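Local atomic coordinates of NAD(P)H-FMN oxidoreductase (Bacillus subtilis, PDB entry 5LVA), a protein that binds flavin mononucleotide and probably transfers electrons from NAD(P)H through it, as flavin reductases and quinone dehydrogenases of the flavodoxin-like fold do. Residues V105-E111 with Y146-A151; L143-V147 with Q165-H169. All coordinates share one frame; numbering follows the deposited sequence.

Both contacts use strand 141-148, the outermost strand on one side of a five-stranded parallel sheet within this chain, and they share Tyr-146 and Val-147. Interaction 1 joins the C-terminal end of that strand, and the loop after it, to strand 100-106 and the loop that follows, where flavin mononucleotide is held. Interaction 2 begins a little earlier on the same strand and joins it to helix 156-171, which comes next along the chain and packs against the sheet. The centres of interaction 1 and interaction 2 lie about 12 Å apart. The edge strand is thus paired in the sheet and covered by a helix, and only interaction 1 touches the cofactor.

Interaction 1: residues V105-E111 with Y146-A151; sequences VSAGAPE and YVFYQA. With FMN (flavin mononucleotide), chain C.
Ala-107 O accepts Ala-151 N at 2.9 Å, tying together the two loops that leave the strands. On the first of these, Ala-109 N donates to FMN O2 along a nearly straight line (169°), and Gly-108 N reaches FMN N1 at 3.0 Å, so two successive amides grip the pyrimidine edge of the flavin. Ser-106 OG shares a hydrogen bond with the ribityl hydroxyl O4'. These groups sit where strand 100-106 runs out into a loop, at the C-terminal edge of the parallel sheet, the flavin site of flavodoxin-like folds. Behind them the strands pair in parallel: Phe-148 N donates to Val-105 O, and Ala-107 N to Phe-148 O at 2.7 Å. Gln-150 N donates to Ala-109 O at 3.1 Å from above the carbonyl plane, not on a lone pair. Farther out, Tyr-149 has CG anti to its carbonyl carbon (chi1 -62°), which sets the ring beside Glu-111. Glu-111 CA lies over one face, 3.7 Å from the centroid, and Val-147 CG1 over the opposite face; the Glu-111 carboxylate is only 14° from parallel to the ring. An alanine in place of Tyr-149 is likely to open a gap between Val-147 and Glu-111, leaving the Glu-111 side chain freer to turn.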
loop_
_atom_site.group_PDB
_atom_site.type_symbol
_atom_site.label_atom_id
_atom_site.label_comp_id
_atom_site.label_asym_id
_atom_site.label_seq_id
_atom_site.Cartn_x
_atom_site.Cartn_y
_atom_site.Cartn_z
ATOM N N VAL A 105 -1.693 -4.361 3.399
ATOM C CA VAL A 105 -1.165 -5.573 2.812
ATOM C C VAL A 105 -1.964 -6.778 3.278
ATOM O O VAL A 105 -2.400 -6.862 4.419
ATOM C CB VAL A 105 0.344 -5.738 3.152
ATOM C CG1 VAL A 105 0.567 -5.794 4.657
ATOM C CG2 VAL A 105 0.929 -6.959 2.489
ATOM N N SER A 106 -2.203 -7.693 2.360
ATOM C CA SER A 106 -2.910 -8.905 2.687
ATOM C C SER A 106 -1.939 -10.080 2.637
ATOM O O SER A 106 -1.056 -10.124 1.789
ATOM C CB SER A 106 -4.077 -9.108 1.726
ATOM O OG SER A 106 -3.607 -9.176 0.399
ATOM N N ALA A 107 -2.089 -11.033 3.546
ATOM C CA ALA A 107 -1.166 -12.156 3.569
ATOM C C ALA A 107 -1.912 -13.468 3.676
ATOM O O ALA A 107 -2.904 -13.560 4.380
ATOM C CB ALA A 107 -0.181 -12.010 4.715
ATOM N N GLY A 108 -1.425 -14.480 2.967
ATOM C CA GLY A 108 -2.049 -15.787 2.978
ATOM C C GLY A 108 -1.973 -16.507 4.309
ATOM O O GLY A 108 -2.932 -17.144 4.737
ATOM N N ALA A 109 -0.832 -16.388 4.971
ATOM C CA ALA A 109 -0.568 -17.117 6.201
ATOM C C ALA A 109 -1.330 -16.524 7.387
ATOM O O ALA A 109 -1.782 -15.379 7.342
ATOM C CB ALA A 109 0.922 -17.138 6.461
ATOM N N PRO A 110 -1.494 -17.310 8.456
ATOM C CA PRO A 110 -2.204 -16.770 9.610
ATOM C C PRO A 110 -1.345 -15.774 10.378
ATOM O O PRO A 110 -0.136 -15.744 10.184
ATOM C CB PRO A 110 -2.483 -18.005 10.463
ATOM C CG PRO A 110 -2.086 -19.167 9.636
ATOM C CD PRO A 110 -1.072 -18.695 8.686
ATOM N N GLU A 111 -1.968 -14.976 11.238
ATOM C CA GLU A 111 -1.252 -14.026 12.059
ATOM C C GLU A 111 -0.230 -14.713 12.978
ATOM O O GLU A 111 0.864 -14.214 13.141
ATOM C CB GLU A 111 -2.237 -13.207 12.881
ATOM C CG GLU A 111 -1.562 -12.200 13.786
ATOM C CD GLU A 111 -2.502 -11.133 14.268
ATOM O OE1 GLU A 111 -3.723 -11.270 14.052
ATOM O OE2 GLU A 111 -2.023 -10.159 14.877
ATOM N N TYR A 146 -2.147 -1.465 7.504
ATOM C CA TYR A 146 -3.301 -2.331 7.593
ATOM C C TYR A 146 -2.907 -3.699 7.089
ATOM O O TYR A 146 -2.405 -3.843 5.995
ATOM C CB TYR A 146 -4.503 -1.816 6.807
ATOM C CG TYR A 146 -5.669 -2.752 7.012
ATOM C CD1 TYR A 146 -6.337 -2.795 8.230
ATOM C CD2 TYR A 146 -6.048 -3.651 6.030
ATOM C CE1 TYR A 146 -7.369 -3.667 8.441
ATOM C CE2 TYR A 146 -7.081 -4.527 6.240
ATOM C CZ TYR A 146 -7.737 -4.528 7.441
ATOM O OH TYR A 146 -8.757 -5.404 7.652
ATOM N N VAL A 147 -3.140 -4.708 7.905
ATOM C CA VAL A 147 -2.730 -6.050 7.569
ATOM C C VAL A 147 -3.902 -7.000 7.677
ATOM O O VAL A 147 -4.617 -6.988 8.663
ATOM C CB VAL A 147 -1.604 -6.535 8.487
ATOM C CG1 VAL A 147 -0.992 -7.798 7.938
ATOM C CG2 VAL A 147 -0.550 -5.471 8.627
ATOM N N PHE A 148 -4.096 -7.822 6.656
ATOM C CA PHE A 148 -5.145 -8.817 6.708
ATOM C C PHE A 148 -4.532 -10.170 6.475
ATOM O O PHE A 148 -3.879 -10.400 5.462
ATOM C CB PHE A 148 -6.241 -8.526 5.682
ATOM C CG PHE A 148 -7.463 -9.384 5.843
ATOM C CD1 PHE A 148 -8.381 -9.121 6.828
ATOM C CD2 PHE A 148 -7.683 -10.454 5.013
ATOM C CE1 PHE A 148 -9.501 -9.897 6.972
ATOM C CE2 PHE A 148 -8.799 -11.234 5.165
ATOM C CZ PHE A 148 -9.706 -10.952 6.149
ATOM N N TYR A 149 -4.742 -11.057 7.438
ATOM C CA TYR A 149 -4.148 -12.379 7.425
ATOM C C TYR A 149 -5.153 -13.417 6.959
ATOM O O TYR A 149 -6.341 -13.135 6.903
ATOM C CB TYR A 149 -3.633 -12.744 8.823
ATOM C CG TYR A 149 -2.548 -11.839 9.381
ATOM C CD1 TYR A 149 -1.219 -12.054 9.069
ATOM C CD2 TYR A 149 -2.859 -10.792 10.231
ATOM C CE1 TYR A 149 -0.233 -11.253 9.573
ATOM C CE2 TYR A 149 -1.882 -9.976 10.728
ATOM C CZ TYR A 149 -0.565 -10.217 10.402
ATOM O OH TYR A 149 0.432 -9.429 10.913
ATOM N N GLN A 150 -4.674 -14.614 6.638
ATOM C CA GLN A 150 -5.541 -15.703 6.213
ATOM C C GLN A 150 -6.287 -15.328 4.935
ATOM O O GLN A 150 -7.385 -15.797 4.687
ATOM C CB GLN A 150 -6.539 -16.065 7.314
ATOM C CG GLN A 150 -6.014 -16.962 8.404
ATOM C CD GLN A 150 -6.124 -18.414 8.050
ATOM O OE1 GLN A 150 -5.124 -19.113 7.896
ATOM N NE2 GLN A 150 -7.349 -18.884 7.911
ATOM N N ALA A 151 -5.664 -14.471 4.141
ATOM C CA ALA A 151 -6.269 -13.921 2.944
ATOM C C ALA A 151 -6.585 -15.003 1.906
ATOM O O ALA A 151 -5.714 -15.768 1.504
ATOM C CB ALA A 151 -5.358 -12.860 2.357
HETATM N N1 FMN C . 1.244 -15.049 1.694
HETATM C C2 FMN C . 2.010 -14.860 2.828
HETATM O O2 FMN C . 1.486 -14.863 3.937
HETATM N N3 FMN C . 3.364 -14.655 2.735
HETATM C C4 FMN C . 3.980 -14.648 1.516
HETATM O O4 FMN C . 5.190 -14.456 1.481
HETATM C C4A FMN C . 3.216 -14.845 0.361
HETATM N N5 FMN C . 3.808 -14.838 -0.876
HETATM C C5A FMN C . 3.065 -15.029 -2.016
HETATM C C6 FMN C . 3.696 -15.012 -3.250
HETATM C C7 FMN C . 2.984 -15.184 -4.418
HETATM C C7M FMN C . 3.704 -15.159 -5.738
HETATM C C8 FMN C . 1.605 -15.386 -4.338
HETATM C C8M FMN C . 0.785 -15.576 -5.579
HETATM C C9 FMN C . 0.976 -15.405 -3.100
HETATM C C9A FMN C . 1.696 -15.216 -1.933
HETATM N N10 FMN C . 1.082 -15.235 -0.687
HETATM C C10 FMN C . 1.845 -15.043 0.454
HETATM C "C1'" FMN C . -0.409 -15.398 -0.573
HETATM C "C2'" FMN C . -0.946 -13.961 -0.794
HETATM O "O2'" FMN C . -0.431 -13.059 0.181
HETATM C "C3'" FMN C . -2.469 -13.820 -0.954
HETATM O "O3'" FMN C . -2.779 -14.510 -2.139
HETATM C "C4'" FMN C . -2.881 -12.339 -1.059
HETATM O "O4'" FMN C . -2.411 -11.671 0.071
HETATM C "C5'" FMN C . -4.355 -11.957 -1.117
HETATM O "O5'" FMN C . -4.864 -12.217 -2.397
HETATM P P FMN C . -5.839 -11.303 -3.295
HETATM O O1P FMN C . -5.218 -11.419 -4.638
HETATM O O2P FMN C . -7.212 -11.881 -3.229
HETATM O O3P FMN C . -5.918 -9.852 -2.978
HETATM O O HOH W 1 -5.178 -18.149 2.771
#

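Interaction 2: residues L143-V147 with Q165-H169; sequences LPPYV and QYREH
With CG anti to the backbone N (chi1 -177°), Tyr-146 sends its ring from the strand across to helix residues 165-169, and His-169, whose CG is likewise anti to N, reaches back toward the chain at Pro-144 and Pro-145. The Tyr-146 ring lies against the helix backbone: Tyr-166 CA stands over its centre, 3.7 Å from the centroid and 13° off the normal, a CH-pi contact. Tyr-166 CB adds an apolar touch on Tyr-146 CE2 at 3.5 Å, and the Tyr-166 ring turns its edge to the face of Tyr-146 in an offset edge-to-face pair, with planes at 78°. Beyond the ring, Tyr-146 OH meets Gln-165 CB at 3.6 Å, and its weak hydrogen bond goes to Gly-162 O. His-169 completes the aromatic cluster obliquely, its CB 3.9 Å from Tyr-146 CD1, while Tyr-146 CA lies over one face of the imidazole and Pro-144 O at its edge. Phe-174 also meets His-169, edge-to-face. Tyr-166 also stacks on Phe-21 of helix 17-23 and its OH hydrogen-bonds to Gln-63 OE1 of strand 59-65, so helix 156-171 spans from the edge strand toward the middle of the sheet.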
loop_
_atom_site.group_PDB
_atom_site.type_symbol
_atom_site.label_atom_id
_atom_site.label_comp_id
_atom_site.label_asym_id
_atom_site.label_seq_id
_atom_site.Cartn_x
_atom_site.Cartn_y
_atom_site.Cartn_z
ATOM N N LEU A 143 2.762 5.514 9.094
ATOM C CA LEU A 143 1.589 5.121 9.869
ATOM C C LEU A 143 1.546 3.610 10.045
ATOM O O LEU A 143 2.142 2.891 9.260
ATOM C CB LEU A 143 0.319 5.606 9.168
ATOM C CG LEU A 143 0.186 7.093 8.875
ATOM C CD1 LEU A 143 -1.084 7.341 8.095
ATOM C CD2 LEU A 143 0.168 7.882 10.149
ATOM N N PRO A 144 0.836 3.120 11.071
ATOM C CA PRO A 144 0.731 1.671 11.244
ATOM C C PRO A 144 0.071 1.038 10.033
ATOM O O PRO A 144 -0.884 1.604 9.516
ATOM C CB PRO A 144 -0.164 1.524 12.470
ATOM C CG PRO A 144 -0.217 2.846 13.085
ATOM C CD PRO A 144 -0.013 3.839 12.026
ATOM N N PRO A 145 0.561 -0.120 9.588
ATOM C CA PRO A 145 -0.028 -0.685 8.374
ATOM C C PRO A 145 -1.438 -1.222 8.595
ATOM O O PRO A 145 -1.881 -1.407 9.733
ATOM C CB PRO A 145 0.936 -1.819 8.024
ATOM C CG PRO A 145 1.461 -2.243 9.304
ATOM C CD PRO A 145 1.555 -1.023 10.178
ATOM N N TYR A 146 -2.147 -1.465 7.504
ATOM C CA TYR A 146 -3.301 -2.331 7.593
ATOM C C TYR A 146 -2.907 -3.699 7.089
ATOM O O TYR A 146 -2.405 -3.843 5.995
ATOM C CB TYR A 146 -4.503 -1.816 6.807
ATOM C CG TYR A 146 -5.669 -2.752 7.012
ATOM C CD1 TYR A 146 -6.337 -2.795 8.230
ATOM C CD2 TYR A 146 -6.048 -3.651 6.030
ATOM C CE1 TYR A 146 -7.369 -3.667 8.441
ATOM C CE2 TYR A 146 -7.081 -4.527 6.240
ATOM C CZ TYR A 146 -7.737 -4.528 7.441
ATOM O OH TYR A 146 -8.757 -5.404 7.652
ATOM N N VAL A 147 -3.140 -4.708 7.905
ATOM C CA VAL A 147 -2.730 -6.050 7.569
ATOM C C VAL A 147 -3.902 -7.000 7.677
ATOM O O VAL A 147 -4.617 -6.988 8.663
ATOM C CB VAL A 147 -1.604 -6.535 8.487
ATOM C CG1 VAL A 147 -0.992 -7.798 7.938
ATOM C CG2 VAL A 147 -0.550 -5.471 8.627
ATOM N N GLN A 165 -12.950 -3.054 8.044
ATOM C CA GLN A 165 -11.857 -2.665 8.918
ATOM C C GLN A 165 -10.765 -1.962 8.130
ATOM O O GLN A 165 -10.123 -1.036 8.623
ATOM C CB GLN A 165 -11.287 -3.878 9.650
ATOM C CG GLN A 165 -12.128 -4.335 10.816
ATOM C CD GLN A 165 -12.376 -3.227 11.807
ATOM O OE1 GLN A 165 -11.522 -2.373 12.024
ATOM N NE2 GLN A 165 -13.547 -3.238 12.421
ATOM N N TYR A 166 -10.564 -2.411 6.900
ATOM C CA TYR A 166 -9.631 -1.771 5.997
ATOM C C TYR A 166 -10.057 -0.327 5.771
ATOM O O TYR A 166 -9.254 0.588 5.862
ATOM C CB TYR A 166 -9.568 -2.555 4.684
ATOM C CG TYR A 166 -9.039 -1.806 3.482
ATOM C CD1 TYR A 166 -9.883 -1.040 2.692
ATOM C CD2 TYR A 166 -7.711 -1.909 3.104
ATOM C CE1 TYR A 166 -9.408 -0.366 1.587
ATOM C CE2 TYR A 166 -7.229 -1.238 1.995
ATOM C CZ TYR A 166 -8.086 -0.473 1.240
ATOM O OH TYR A 166 -7.613 0.190 0.140
ATOM N N ARG A 167 -11.340 -0.131 5.496
ATOM C CA ARG A 167 -11.862 1.187 5.188
ATOM C C ARG A 167 -11.685 2.132 6.363
ATOM O O ARG A 167 -11.307 3.276 6.190
ATOM C CB ARG A 167 -13.339 1.105 4.801
ATOM C CG ARG A 167 -13.870 2.374 4.149
ATOM C CD ARG A 167 -15.373 2.436 4.178
ATOM N NE ARG A 167 -15.895 3.404 3.220
ATOM C CZ ARG A 167 -16.292 4.633 3.524
ATOM N NH1 ARG A 167 -16.244 5.062 4.773
ATOM N NH2 ARG A 167 -16.750 5.434 2.577
ATOM N N GLU A 168 -11.960 1.652 7.563
ATOM C CA GLU A 168 -11.844 2.510 8.718
ATOM C C GLU A 168 -10.391 2.909 8.949
ATOM O O GLU A 168 -10.097 4.044 9.315
ATOM C CB GLU A 168 -12.406 1.835 9.960
ATOM C CG GLU A 168 -12.204 2.679 11.194
ATOM C CD GLU A 168 -12.807 2.077 12.436
ATOM O OE1 GLU A 168 -13.732 1.244 12.306
ATOM O OE2 GLU A 168 -12.358 2.451 13.542
ATOM N N HIS A 169 -9.485 1.970 8.716
ATOM C CA HIS A 169 -8.075 2.196 8.975
ATOM C C HIS A 169 -7.466 3.199 8.015
ATOM O O HIS A 169 -6.695 4.056 8.409
ATOM C CB HIS A 169 -7.304 0.888 8.890
ATOM C CG HIS A 169 -5.959 0.953 9.536
ATOM N ND1 HIS A 169 -4.826 1.336 8.858
ATOM C CD2 HIS A 169 -5.573 0.705 10.809
ATOM C CE1 HIS A 169 -3.794 1.303 9.678
ATOM N NE2 HIS A 169 -4.222 0.924 10.868
#